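Local coordinates for protein triosephosphate isomerase (Toxoplasma gondii, PDB 5UPR) that probably catalyses the interconversion of D-glyceraldehyde 3-phosphate and dihydroxyacetone phosphate in glycolysis and gluconeogenesis, this chain forming its TIM-barrel domain and pairing as a homodimer, at residues G14-N19 / A47-F52; D43-P48 / Q66-D71; I95-L100 / S133-I138; S173-Y178 / A217-Y222. All blocks are in the same frame, centred on the assembly; numbering follows the deposited sequence.

Contact 1: residues G14-N19 / A47-F52; sequences GNWKCN and APPSLF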
loop_
_atom_site.group_PDB
_atom_site.type_symbol
_atom_site.label_atom_id
_atom_site.label_comp_id
_atom_site.label_asym_id
_atom_site.label_seq_id
_atom_site.Cartn_x
_atom_site.Cartn_y
_atom_site.Cartn_z
ATOM N N GLY A 14 -1.550 -13.350 11.833
ATOM C CA GLY A 14 -0.093 -13.231 11.650
ATOM C C GLY A 14 0.181 -12.043 10.745
ATOM O O GLY A 14 -0.123 -12.099 9.573
ATOM N N ASN A 15 0.758 -10.956 11.293
ATOM C CA ASN A 15 1.051 -9.770 10.542
ATOM C C ASN A 15 2.562 -9.864 10.178
ATOM O O ASN A 15 3.416 -9.579 11.020
ATOM C CB ASN A 15 0.788 -8.522 11.388
ATOM C CG ASN A 15 1.143 -7.218 10.652
ATOM O OD1 ASN A 15 1.471 -7.241 9.453
ATOM N ND2 ASN A 15 1.072 -6.067 11.371
ATOM N N TRP A 16 2.849 -10.131 8.917
ATOM C CA TRP A 16 4.249 -10.299 8.454
ATOM C C TRP A 16 4.935 -8.958 8.322
ATOM O O TRP A 16 6.149 -8.923 8.227
ATOM C CB TRP A 16 4.333 -11.028 7.096
ATOM C CG TRP A 16 3.794 -12.396 7.046
ATOM C CD1 TRP A 16 3.149 -13.028 8.000
ATOM C CD2 TRP A 16 3.833 -13.278 5.928
ATOM N NE1 TRP A 16 2.756 -14.290 7.590
ATOM C CE2 TRP A 16 3.141 -14.455 6.300
ATOM C CE3 TRP A 16 4.341 -13.182 4.630
ATOM C CZ2 TRP A 16 2.970 -15.539 5.444
ATOM C CZ3 TRP A 16 4.153 -14.267 3.767
ATOM C CH2 TRP A 16 3.478 -15.428 4.200
ATOM N N LYS A 17 4.177 -7.856 8.363
ATOM C CA LYS A 17 4.716 -6.529 8.175
ATOM C C LYS A 17 5.552 -6.434 6.882
ATOM O O LYS A 17 5.202 -7.126 5.890
ATOM C CB LYS A 17 5.418 -6.028 9.432
ATOM C CG LYS A 17 4.599 -6.167 10.702
ATOM C CD LYS A 17 5.267 -5.535 11.937
ATOM C CE LYS A 17 4.292 -5.703 13.167
ATOM N NZ LYS A 17 4.869 -4.992 14.367
ATOM N N CYS A 18 6.600 -5.613 6.864
ATOM C CA CYS A 18 7.375 -5.354 5.630
ATOM C C CYS A 18 8.544 -6.336 5.597
ATOM O O CYS A 18 9.731 -5.960 5.711
ATOM C CB CYS A 18 7.811 -3.868 5.562
ATOM S SG CYS A 18 8.582 -3.443 3.986
ATOM N N ASN A 19 8.148 -7.589 5.453
ATOM C CA ASN A 19 9.060 -8.764 5.407
ATOM C C ASN A 19 8.482 -9.724 4.386
ATOM O O ASN A 19 7.272 -10.043 4.442
ATOM C CB ASN A 19 9.124 -9.461 6.770
ATOM C CG ASN A 19 9.761 -8.574 7.835
ATOM O OD1 ASN A 19 10.976 -8.465 7.872
ATOM N ND2 ASN A 19 8.936 -7.947 8.667
ATOM N N ALA A 47 -1.343 -12.104 7.041
ATOM C CA ALA A 47 -1.266 -10.900 6.304
ATOM C C ALA A 47 0.160 -10.679 5.682
ATOM O O ALA A 47 1.016 -9.999 6.282
ATOM C CB ALA A 47 -1.654 -9.722 7.183
ATOM N N PRO A 48 0.395 -11.232 4.486
ATOM C CA PRO A 48 1.619 -10.976 3.737
ATOM C C PRO A 48 1.645 -9.570 3.167
ATOM O O PRO A 48 0.571 -8.935 3.059
ATOM C CB PRO A 48 1.497 -11.959 2.547
ATOM C CG PRO A 48 0.389 -12.854 2.810
ATOM C CD PRO A 48 -0.532 -12.071 3.701
ATOM N N PRO A 49 2.829 -9.081 2.776
ATOM C CA PRO A 49 2.869 -7.827 2.009
ATOM C C PRO A 49 2.065 -8.049 0.706
ATOM O O PRO A 49 1.996 -9.206 0.191
ATOM C CB PRO A 49 4.396 -7.616 1.693
ATOM C CG PRO A 49 5.106 -8.533 2.644
ATOM C CD PRO A 49 4.152 -9.680 2.912
ATOM N N SER A 50 1.471 -6.981 0.199
ATOM C CA SER A 50 0.495 -7.096 -0.875
ATOM C C SER A 50 1.062 -7.783 -2.129
ATOM O O SER A 50 0.329 -8.451 -2.863
ATOM C CB SER A 50 -0.135 -5.767 -1.211
ATOM O OG SER A 50 0.809 -4.832 -1.677
ATOM N N LEU A 51 2.348 -7.621 -2.372
ATOM C CA LEU A 51 3.046 -8.235 -3.515
ATOM C C LEU A 51 2.942 -9.765 -3.586
ATOM O O LEU A 51 2.959 -10.320 -4.688
ATOM C CB LEU A 51 4.536 -7.870 -3.497
ATOM C CG LEU A 51 4.979 -6.457 -3.743
ATOM C CD1 LEU A 51 6.498 -6.344 -3.694
ATOM C CD2 LEU A 51 4.512 -5.925 -5.151
ATOM N N PHE A 52 2.831 -10.419 -2.420
ATOM C CA PHE A 52 2.863 -11.860 -2.234
ATOM C C PHE A 52 1.482 -12.509 -1.936
ATOM O O PHE A 52 1.392 -13.735 -1.808
ATOM C CB PHE A 52 3.865 -12.220 -1.092
ATOM C CG PHE A 52 5.256 -11.719 -1.348
ATOM C CD1 PHE A 52 6.019 -12.298 -2.346
ATOM C CD2 PHE A 52 5.751 -10.580 -0.710
ATOM C CE1 PHE A 52 7.290 -11.800 -2.649
ATOM C CE2 PHE A 52 6.987 -10.076 -1.001
ATOM C CZ PHE A 52 7.778 -10.665 -1.991
#
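G14 and A47 meet through the backbone: the N-H of A47 reaches G14 O at 2.8 Å, one of the two backbone bonds that make the parallel bridge between N15 and A47. The N15 side chain curls forward and OD1 receives K17 N at 3.0 Å, an Asx turn; its ND2 binds T82 of the second subunit. W16 N supplies the other bond of the bridge, donating to A47 O at 3.2 Å. With CG anti to the carbonyl carbon (chi1 -61°), the W16 indole lies across P48, whose CB sits over the six-membered ring, 4.1 Å from its centroid, in a CH-pi contact. K17 has a fully extended side chain whose NZ forms a salt bridge with E104, and which lies about 4 Å from a bound sulfate. N19 ND2 holds W16 O at 3.0 Å in the carbonyl plane, bracing the turn. N19 O is buried against P49 CG, 3.2 Å away, with no polar partner in the model. Two adjoining loops at the C-terminal ends of parallel strands meet here, and the Asn-Xaa-Lys sequence is consistent with the active-site end of a triosephosphate isomerase barrel.

Contact 2: residues D43-P48 / Q66-D71; sequences DVVVAP and QVAAQD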
loop_
_atom_site.group_PDB
_atom_site.type_symbol
_atom_site.label_atom_id
_atom_site.label_comp_id
_atom_site.label_asym_id
_atom_site.label_seq_id
_atom_site.Cartn_x
_atom_site.Cartn_y
_atom_site.Cartn_z
ATOM N N ASP A 43 -9.806 -19.725 13.989
ATOM C CA ASP A 43 -9.673 -18.980 12.726
ATOM C C ASP A 43 -8.227 -18.459 12.671
ATOM O O ASP A 43 -7.754 -17.765 13.582
ATOM C CB ASP A 43 -10.624 -17.781 12.748
ATOM C CG ASP A 43 -12.084 -18.181 12.753
ATOM O OD1 ASP A 43 -12.401 -19.242 12.196
ATOM O OD2 ASP A 43 -12.922 -17.482 13.352
ATOM N N VAL A 44 -7.499 -18.832 11.642
ATOM C CA VAL A 44 -6.164 -18.364 11.415
ATOM C C VAL A 44 -6.168 -17.409 10.198
ATOM O O VAL A 44 -6.649 -17.758 9.141
ATOM C CB VAL A 44 -5.181 -19.504 11.226
ATOM C CG1 VAL A 44 -3.787 -18.992 10.893
ATOM C CG2 VAL A 44 -5.149 -20.390 12.483
ATOM N N VAL A 45 -5.573 -16.214 10.379
ATOM C CA VAL A 45 -5.450 -15.277 9.244
ATOM C C VAL A 45 -3.987 -14.839 9.116
ATOM O O VAL A 45 -3.370 -14.512 10.135
ATOM C CB VAL A 45 -6.387 -14.066 9.457
ATOM C CG1 VAL A 45 -6.191 -13.000 8.377
ATOM C CG2 VAL A 45 -7.846 -14.507 9.511
ATOM N N VAL A 46 -3.441 -14.844 7.907
ATOM C CA VAL A 46 -2.085 -14.339 7.658
ATOM C C VAL A 46 -2.128 -13.128 6.711
ATOM O O VAL A 46 -2.912 -13.124 5.742
ATOM C CB VAL A 46 -1.122 -15.418 7.175
ATOM C CG1 VAL A 46 -1.032 -16.525 8.224
ATOM C CG2 VAL A 46 -1.573 -16.040 5.901
ATOM N N ALA A 47 -1.343 -12.104 7.041
ATOM C CA ALA A 47 -1.266 -10.900 6.304
ATOM C C ALA A 47 0.160 -10.679 5.682
ATOM O O ALA A 47 1.016 -9.999 6.282
ATOM C CB ALA A 47 -1.654 -9.722 7.183
ATOM N N PRO A 48 0.395 -11.232 4.486
ATOM C CA PRO A 48 1.619 -10.976 3.737
ATOM C C PRO A 48 1.645 -9.570 3.167
ATOM O O PRO A 48 0.571 -8.935 3.059
ATOM C CB PRO A 48 1.497 -11.959 2.547
ATOM C CG PRO A 48 0.389 -12.854 2.810
ATOM C CD PRO A 48 -0.532 -12.071 3.701
ATOM N N GLN A 66 -6.929 -18.176 6.179
ATOM C CA GLN A 66 -7.380 -17.168 5.250
ATOM C C GLN A 66 -6.307 -16.102 5.123
ATOM O O GLN A 66 -5.447 -15.966 5.973
ATOM C CB GLN A 66 -8.687 -16.587 5.756
ATOM C CG GLN A 66 -9.851 -17.573 5.796
ATOM C CD GLN A 66 -11.156 -16.876 5.986
ATOM O OE1 GLN A 66 -11.427 -16.367 7.038
ATOM N NE2 GLN A 66 -11.947 -16.792 4.928
ATOM N N VAL A 67 -6.397 -15.324 4.048
ATOM C CA VAL A 67 -5.381 -14.287 3.776
ATOM C C VAL A 67 -5.960 -12.904 4.042
ATOM O O VAL A 67 -7.169 -12.692 3.942
ATOM C CB VAL A 67 -4.777 -14.375 2.387
ATOM C CG1 VAL A 67 -4.297 -15.785 2.127
ATOM C CG2 VAL A 67 -5.819 -14.048 1.324
ATOM N N ALA A 68 -5.086 -11.976 4.385
ATOM C CA ALA A 68 -5.415 -10.570 4.626
ATOM C C ALA A 68 -4.458 -9.611 3.937
ATOM O O ALA A 68 -3.279 -9.926 3.809
ATOM C CB ALA A 68 -5.371 -10.262 6.105
ATOM N N ALA A 69 -4.932 -8.414 3.596
ATOM C CA ALA A 69 -4.016 -7.339 3.306
ATOM C C ALA A 69 -3.699 -6.603 4.599
ATOM O O ALA A 69 -4.508 -6.592 5.530
ATOM C CB ALA A 69 -4.648 -6.369 2.259
ATOM N N GLN A 70 -2.548 -5.909 4.628
ATOM C CA GLN A 70 -2.080 -5.134 5.802
ATOM C C GLN A 70 -2.652 -3.712 5.918
ATOM O O GLN A 70 -2.313 -3.011 6.909
ATOM C CB GLN A 70 -0.537 -5.065 5.771
ATOM C CG GLN A 70 0.162 -6.403 6.005
ATOM C CD GLN A 70 1.698 -6.315 5.908
ATOM O OE1 GLN A 70 2.288 -5.192 6.024
ATOM N NE2 GLN A 70 2.357 -7.482 5.732
ATOM N N ASP A 71 -3.466 -3.285 4.926
ATOM C CA ASP A 71 -4.063 -1.940 4.900
ATOM C C ASP A 71 -5.082 -1.996 3.792
ATOM O O ASP A 71 -5.093 -2.940 2.982
ATOM C CB ASP A 71 -3.009 -0.885 4.572
ATOM C CG ASP A 71 -3.503 0.576 4.672
ATOM O OD1 ASP A 71 -4.454 0.912 5.405
ATOM O OD2 ASP A 71 -2.911 1.406 3.925
HETATM O O HOH W 1 -0.689 -6.520 2.584
#
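V46 sits at the centre of the parallel pairing: its N donates to Q66 O at 3.0 Å, and its O receives A68 N at 2.8 Å. A third backbone bond, one step earlier, runs from Q66 N to V44 O. On one face of the sheet V45 CG1, anti to the backbone N (chi1 174°), is directed at A68 CB, 3.7 Å away, and A47 CB meets the same methyl. A68 O is buried without a polar partner; A47 CA approaches it at 3.4 Å in a CA-H...O contact. Beyond the strand ends the Q70 side chain reaches back, and NE2 donates to A47 O at 2.9 Å from above the carbonyl plane. Water 1 adds a bridge, donating to P48 O at 2.8 Å and accepting from Q70 N. In the next shell, the Q70 amide is fixed by K17 O at NE2 and by G83 N of the second subunit at OE1. Helix 53-59 packs on P48 and V67, completing the beta-alpha-beta unit that links the two strands. The Q70 amide thus joins A47 O, at the end of strand 42-47, and K17 O, in the loop after strand 10-15, to the subunit interface; being held at both NE2 and OE1 probably leaves it little freedom to rotate.

Contact 3: residues I95-L100 / S133-I138; sequences IPWVVL and SVILCI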
loop_
_atom_site.group_PDB
_atom_site.type_symbol
_atom_site.label_atom_id
_atom_site.label_comp_id
_atom_site.label_asym_id
_atom_site.label_seq_id
_atom_site.Cartn_x
_atom_site.Cartn_y
_atom_site.Cartn_z
ATOM N N ILE A 95 -9.749 -11.772 -1.350
ATOM C CA ILE A 95 -9.052 -11.592 -0.101
ATOM C C ILE A 95 -10.123 -11.252 0.939
ATOM O O ILE A 95 -10.759 -10.204 0.813
ATOM C CB ILE A 95 -8.014 -10.469 -0.238
ATOM C CG1 ILE A 95 -6.966 -10.838 -1.299
ATOM C CG2 ILE A 95 -7.368 -10.185 1.130
ATOM C CD1 ILE A 95 -6.146 -9.666 -1.812
ATOM N N PRO A 96 -10.317 -12.129 1.977
ATOM C CA PRO A 96 -11.476 -11.861 2.865
ATOM C C PRO A 96 -11.219 -10.907 4.026
ATOM O O PRO A 96 -12.202 -10.394 4.557
ATOM C CB PRO A 96 -11.873 -13.242 3.384
ATOM C CG PRO A 96 -10.654 -14.105 3.174
ATOM C CD PRO A 96 -9.786 -13.496 2.127
ATOM N N TRP A 97 -9.950 -10.609 4.367
ATOM C CA TRP A 97 -9.622 -9.833 5.541
ATOM C C TRP A 97 -8.704 -8.672 5.226
ATOM O O TRP A 97 -7.879 -8.750 4.322
ATOM C CB TRP A 97 -8.921 -10.688 6.621
ATOM C CG TRP A 97 -9.823 -11.639 7.295
ATOM C CD1 TRP A 97 -10.095 -12.884 6.883
ATOM C CD2 TRP A 97 -10.549 -11.457 8.517
ATOM N NE1 TRP A 97 -10.956 -13.497 7.733
ATOM C CE2 TRP A 97 -11.295 -12.639 8.731
ATOM C CE3 TRP A 97 -10.684 -10.402 9.420
ATOM C CZ2 TRP A 97 -12.145 -12.817 9.809
ATOM C CZ3 TRP A 97 -11.552 -10.556 10.512
ATOM C CH2 TRP A 97 -12.248 -11.753 10.697
ATOM N N VAL A 98 -8.810 -7.629 6.045
ATOM C CA VAL A 98 -7.846 -6.551 6.079
ATOM C C VAL A 98 -7.483 -6.167 7.530
ATOM O O VAL A 98 -8.350 -6.223 8.409
ATOM C CB VAL A 98 -8.346 -5.286 5.370
ATOM C CG1 VAL A 98 -8.411 -5.590 3.884
ATOM C CG2 VAL A 98 -9.679 -4.758 5.896
ATOM N N VAL A 99 -6.230 -5.745 7.719
ATOM C CA VAL A 99 -5.768 -5.129 8.956
ATOM C C VAL A 99 -5.864 -3.632 8.814
ATOM O O VAL A 99 -5.352 -3.065 7.818
ATOM C CB VAL A 99 -4.308 -5.517 9.241
ATOM C CG1 VAL A 99 -3.811 -4.875 10.540
ATOM C CG2 VAL A 99 -4.130 -7.089 9.259
ATOM N N LEU A 100 -6.536 -2.961 9.773
ATOM C CA LEU A 100 -6.684 -1.490 9.712
ATOM C C LEU A 100 -6.321 -0.848 11.018
ATOM O O LEU A 100 -6.592 -1.412 12.113
ATOM C CB LEU A 100 -8.132 -1.164 9.348
ATOM C CG LEU A 100 -8.488 -1.408 7.869
ATOM C CD1 LEU A 100 -9.940 -1.049 7.566
ATOM C CD2 LEU A 100 -7.583 -0.577 6.970
ATOM N N SER A 133 -14.017 -8.540 6.036
ATOM C CA SER A 133 -13.802 -8.551 7.489
ATOM C C SER A 133 -12.526 -7.786 7.860
ATOM O O SER A 133 -11.589 -7.729 7.103
ATOM C CB SER A 133 -13.732 -9.997 7.988
ATOM O OG SER A 133 -14.985 -10.606 7.822
ATOM N N VAL A 134 -12.526 -7.192 9.039
ATOM C CA VAL A 134 -11.522 -6.213 9.462
ATOM C C VAL A 134 -10.929 -6.604 10.809
ATOM O O VAL A 134 -11.676 -6.855 11.762
ATOM C CB VAL A 134 -12.204 -4.842 9.623
ATOM C CG1 VAL A 134 -11.225 -3.828 10.223
ATOM C CG2 VAL A 134 -12.739 -4.370 8.256
ATOM N N ILE A 135 -9.613 -6.653 10.885
ATOM C CA ILE A 135 -8.891 -6.675 12.146
ATOM C C ILE A 135 -8.591 -5.208 12.496
ATOM O O ILE A 135 -7.689 -4.592 11.890
ATOM C CB ILE A 135 -7.619 -7.508 12.037
ATOM C CG1 ILE A 135 -7.937 -8.943 11.645
ATOM C CG2 ILE A 135 -6.860 -7.495 13.353
ATOM C CD1 ILE A 135 -6.691 -9.742 11.203
ATOM N N LEU A 136 -9.379 -4.645 13.407
ATOM C CA LEU A 136 -9.233 -3.260 13.815
ATOM C C LEU A 136 -8.273 -3.119 15.000
ATOM O O LEU A 136 -8.593 -3.610 16.089
ATOM C CB LEU A 136 -10.605 -2.677 14.193
ATOM C CG LEU A 136 -10.645 -1.332 14.942
ATOM C CD1 LEU A 136 -10.023 -0.246 14.040
ATOM C CD2 LEU A 136 -12.062 -0.965 15.301
ATOM N N CYS A 137 -7.151 -2.429 14.791
ATOM C CA CYS A 137 -6.115 -2.264 15.806
ATOM C C CYS A 137 -6.328 -0.991 16.642
ATOM O O CYS A 137 -6.599 0.068 16.115
ATOM C CB CYS A 137 -4.704 -2.251 15.158
ATOM S SG CYS A 137 -4.309 -3.716 14.184
ATOM N N ILE A 138 -6.208 -1.122 17.943
ATOM C CA ILE A 138 -6.269 0.031 18.901
ATOM C C ILE A 138 -5.205 -0.198 19.958
ATOM O O ILE A 138 -4.705 -1.304 20.099
ATOM C CB ILE A 138 -7.676 0.135 19.606
ATOM C CG1 ILE A 138 -8.031 -1.102 20.400
ATOM C CG2 ILE A 138 -8.784 0.379 18.627
ATOM C CD1 ILE A 138 -9.319 -1.063 21.148
#
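Strands 97-100 and 133-138 are parallel neighbours in the TIM barrel, inclined by 21°, and W97 is bridged to S133. S133 CB stands almost exactly over the six-membered ring of W97, 3.3 Å from the centroid and only 8° off the normal: a tight CH-pi contact. The indole reaches across to its partner strand, turned by chi2 (88°) so that its face meets S133 CB, and its CE3 also touches I135 CG1 at 3.8 Å. At the other end of the ring system, NE1 is held by Q66 OE1. Five backbone bonds run between the strands in the alternating manner of a parallel pair. S133 N donates to P96 O, V98 N to S133 O and I135 N to V98 O; L100 N and C137 N follow, to I135 O and L100 O. Side chains alternate accordingly. W97, V99, I135 and C137 lie on the face turned to the barrel interior, where W97 meets F11 edge-to-face and V99 CG1 approaches C137 SG at 3.9 Å. V98, L100, V134 and L136 occupy the helix-covered face. There V98 CG2 meets V134 CG2 at 3.9 Å, while L100 CD1 rests on V134 CG1 at 4.1 Å. Helix 117-129 packs over L100 and V134, and helix 150-164 over L136.

Contact 4: residues S173-Y178 / A217-Y222; sequences SIVIAY and ATRVIY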
loop_
_atom_site.group_PDB
_atom_site.type_symbol
_atom_site.label_atom_id
_atom_site.label_comp_id
_atom_site.label_asym_id
_atom_site.label_seq_id
_atom_site.Cartn_x
_atom_site.Cartn_y
_atom_site.Cartn_z
ATOM N N SER A 173 -18.480 -8.342 11.335
ATOM C CA SER A 173 -17.258 -8.715 10.611
ATOM C C SER A 173 -16.029 -7.956 11.109
ATOM O O SER A 173 -15.041 -7.826 10.357
ATOM C CB SER A 173 -17.506 -8.393 9.146
ATOM O OG SER A 173 -18.584 -9.143 8.641
ATOM N N ILE A 174 -16.072 -7.448 12.344
ATOM C CA ILE A 174 -14.924 -6.851 13.036
ATOM C C ILE A 174 -14.368 -7.779 14.126
ATOM O O ILE A 174 -15.116 -8.409 14.831
ATOM C CB ILE A 174 -15.309 -5.507 13.670
ATOM C CG1 ILE A 174 -15.500 -4.453 12.545
ATOM C CG2 ILE A 174 -14.305 -5.004 14.674
ATOM C CD1 ILE A 174 -16.019 -3.153 13.035
ATOM N N VAL A 175 -13.035 -7.875 14.162
ATOM C CA VAL A 175 -12.226 -8.431 15.248
ATOM C C VAL A 175 -11.387 -7.273 15.756
ATOM O O VAL A 175 -10.811 -6.544 14.973
ATOM C CB VAL A 175 -11.322 -9.546 14.726
ATOM C CG1 VAL A 175 -10.221 -9.901 15.735
ATOM C CG2 VAL A 175 -12.165 -10.790 14.389
ATOM N N ILE A 176 -11.347 -7.040 17.050
ATOM C CA ILE A 176 -10.577 -5.936 17.624
ATOM C C ILE A 176 -9.220 -6.496 18.107
ATOM O O ILE A 176 -9.180 -7.509 18.841
ATOM C CB ILE A 176 -11.321 -5.317 18.817
ATOM C CG1 ILE A 176 -12.600 -4.647 18.298
ATOM C CG2 ILE A 176 -10.417 -4.256 19.548
ATOM C CD1 ILE A 176 -13.431 -3.962 19.348
ATOM N N ALA A 177 -8.126 -5.878 17.672
ATOM C CA ALA A 177 -6.798 -6.249 18.136
ATOM C C ALA A 177 -6.305 -5.174 19.093
ATOM O O ALA A 177 -6.135 -4.031 18.701
ATOM C CB ALA A 177 -5.822 -6.403 16.991
ATOM N N TYR A 178 -6.132 -5.561 20.349
ATOM C CA TYR A 178 -5.649 -4.647 21.369
ATOM C C TYR A 178 -4.156 -4.853 21.395
ATOM O O TYR A 178 -3.699 -5.934 21.829
ATOM C CB TYR A 178 -6.276 -4.915 22.741
ATOM C CG TYR A 178 -5.552 -4.152 23.825
ATOM C CD1 TYR A 178 -5.435 -2.787 23.756
ATOM C CD2 TYR A 178 -4.946 -4.809 24.887
ATOM C CE1 TYR A 178 -4.678 -2.083 24.690
ATOM C CE2 TYR A 178 -4.197 -4.115 25.833
ATOM C CZ TYR A 178 -4.069 -2.741 25.735
ATOM O OH TYR A 178 -3.342 -2.007 26.629
ATOM N N ALA A 217 -20.250 -11.253 20.826
ATOM C CA ALA A 217 -19.794 -11.935 19.635
ATOM C C ALA A 217 -18.406 -11.484 19.145
ATOM O O ALA A 217 -17.719 -12.249 18.461
ATOM C CB ALA A 217 -20.802 -11.783 18.533
ATOM N N THR A 218 -17.968 -10.264 19.480
ATOM C CA THR A 218 -16.790 -9.723 18.842
ATOM C C THR A 218 -15.524 -10.358 19.456
ATOM O O THR A 218 -15.312 -10.277 20.672
ATOM C CB THR A 218 -16.754 -8.185 18.951
ATOM O OG1 THR A 218 -17.949 -7.604 18.409
ATOM C CG2 THR A 218 -15.533 -7.610 18.279
ATOM N N ARG A 219 -14.680 -10.996 18.634
ATOM C CA ARG A 219 -13.374 -11.417 19.149
ATOM C C ARG A 219 -12.480 -10.186 19.486
ATOM O O ARG A 219 -12.374 -9.236 18.692
ATOM C CB ARG A 219 -12.637 -12.314 18.162
ATOM C CG ARG A 219 -13.037 -13.745 18.192
ATOM C CD ARG A 219 -14.382 -14.056 17.477
ATOM N NE ARG A 219 -14.373 -13.731 16.059
ATOM C CZ ARG A 219 -13.867 -14.511 15.084
ATOM N NH1 ARG A 219 -13.295 -15.677 15.349
ATOM N NH2 ARG A 219 -13.920 -14.110 13.837
ATOM N N VAL A 220 -11.892 -10.192 20.657
ATOM C CA VAL A 220 -10.875 -9.197 21.073
ATOM C C VAL A 220 -9.569 -9.960 21.274
ATOM O O VAL A 220 -9.441 -10.781 22.233
ATOM C CB VAL A 220 -11.252 -8.430 22.319
ATOM C CG1 VAL A 220 -10.280 -7.280 22.557
ATOM C CG2 VAL A 220 -12.645 -7.871 22.195
ATOM N N ILE A 221 -8.597 -9.707 20.373
ATOM C CA ILE A 221 -7.328 -10.423 20.379
ATOM C C ILE A 221 -6.171 -9.522 20.879
ATOM O O ILE A 221 -6.213 -8.290 20.732
ATOM C CB ILE A 221 -6.994 -11.038 19.023
ATOM C CG1 ILE A 221 -6.792 -9.953 17.950
ATOM C CG2 ILE A 221 -8.094 -11.997 18.611
ATOM C CD1 ILE A 221 -6.532 -10.500 16.554
ATOM N N TYR A 222 -5.166 -10.131 21.507
ATOM C CA TYR A 222 -4.061 -9.392 22.107
ATOM C C TYR A 222 -2.842 -9.454 21.154
ATOM O O TYR A 222 -2.497 -10.534 20.604
ATOM C CB TYR A 222 -3.676 -9.958 23.559
ATOM C CG TYR A 222 -2.393 -9.323 24.015
ATOM C CD1 TYR A 222 -2.392 -8.052 24.625
ATOM C CD2 TYR A 222 -1.160 -9.923 23.756
ATOM C CE1 TYR A 222 -1.168 -7.412 24.939
ATOM C CE2 TYR A 222 0.042 -9.294 24.054
ATOM C CZ TYR A 222 0.041 -8.053 24.632
ATOM O OH TYR A 222 1.244 -7.446 24.916
HETATM O O HOH W 2 -15.349 -11.008 15.707
#
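V175 and R219 pass each other at a slant, the valine CG2 lying 3.8 Å from NH2 of the guanidinium. The arginine folds back at chi2 and chi3 (77° and 61°), which brings its head group alongside V175. Water 2 sits in plane at the guanidinium edge: it accepts from NE at 2.9 Å and from R219 N, and donates to I174 O, bridging the two segments. NH1 is engaged by D43 in a salt bridge. V175 also meets I221, here at about a right angle, with V175 CG1 3.8 Å from I221 CD1. I221 holds CG1 between its backbone N and carbonyl carbon (chi1 64°), the crowded position, and this places CG1 3.8 Å from A177 CB. Y178 and Y222 both lean forward along their strands; Y178 CD2 nears Y222 CD1 at 4.1 Å, their hydroxyls bound to E140 and G224 respectively. Between the backbones, I176 N donates to R219 O, I221 N to I176 O at 2.7 Å, and Y178 N to I221 O. V175, A177 and I221 lie on the barrel's inner face, where F11 of strand 10-15 touches V175 and I221. I176, V220 and the tyrosines lie on the other face, where helix 192-209 packs on Y178, V220 and Y222, while strand 133-138 pairs with 174-178 on its far side from 220-222.

How the contacts relate
All four contacts belong to one parallel barrel. Contacts 1 and 2 share A47 and P48, and G14 N lies 2.7 Å from V45 O, a probable hydrogen bond. Contact 2 passes to contact 3 through neighbouring strands 65-69 and 97-100, where V99 N lies 2.9 Å from A69 O. Contact 3 passes to contact 4 likewise, with A177 N 2.8 Å from L136 O. Across the barrel, the D43 OD2 to R219 NH1 salt bridge, 2.7 Å, ties contact 2 to contact 4. Contact 1 is consistent with the active-site end; the sulfate near K17, probably from the crystallisation liquor, may mark the pocket. The centres of contacts 3 and 4 are about 13 and 20 Å from that of contact 1.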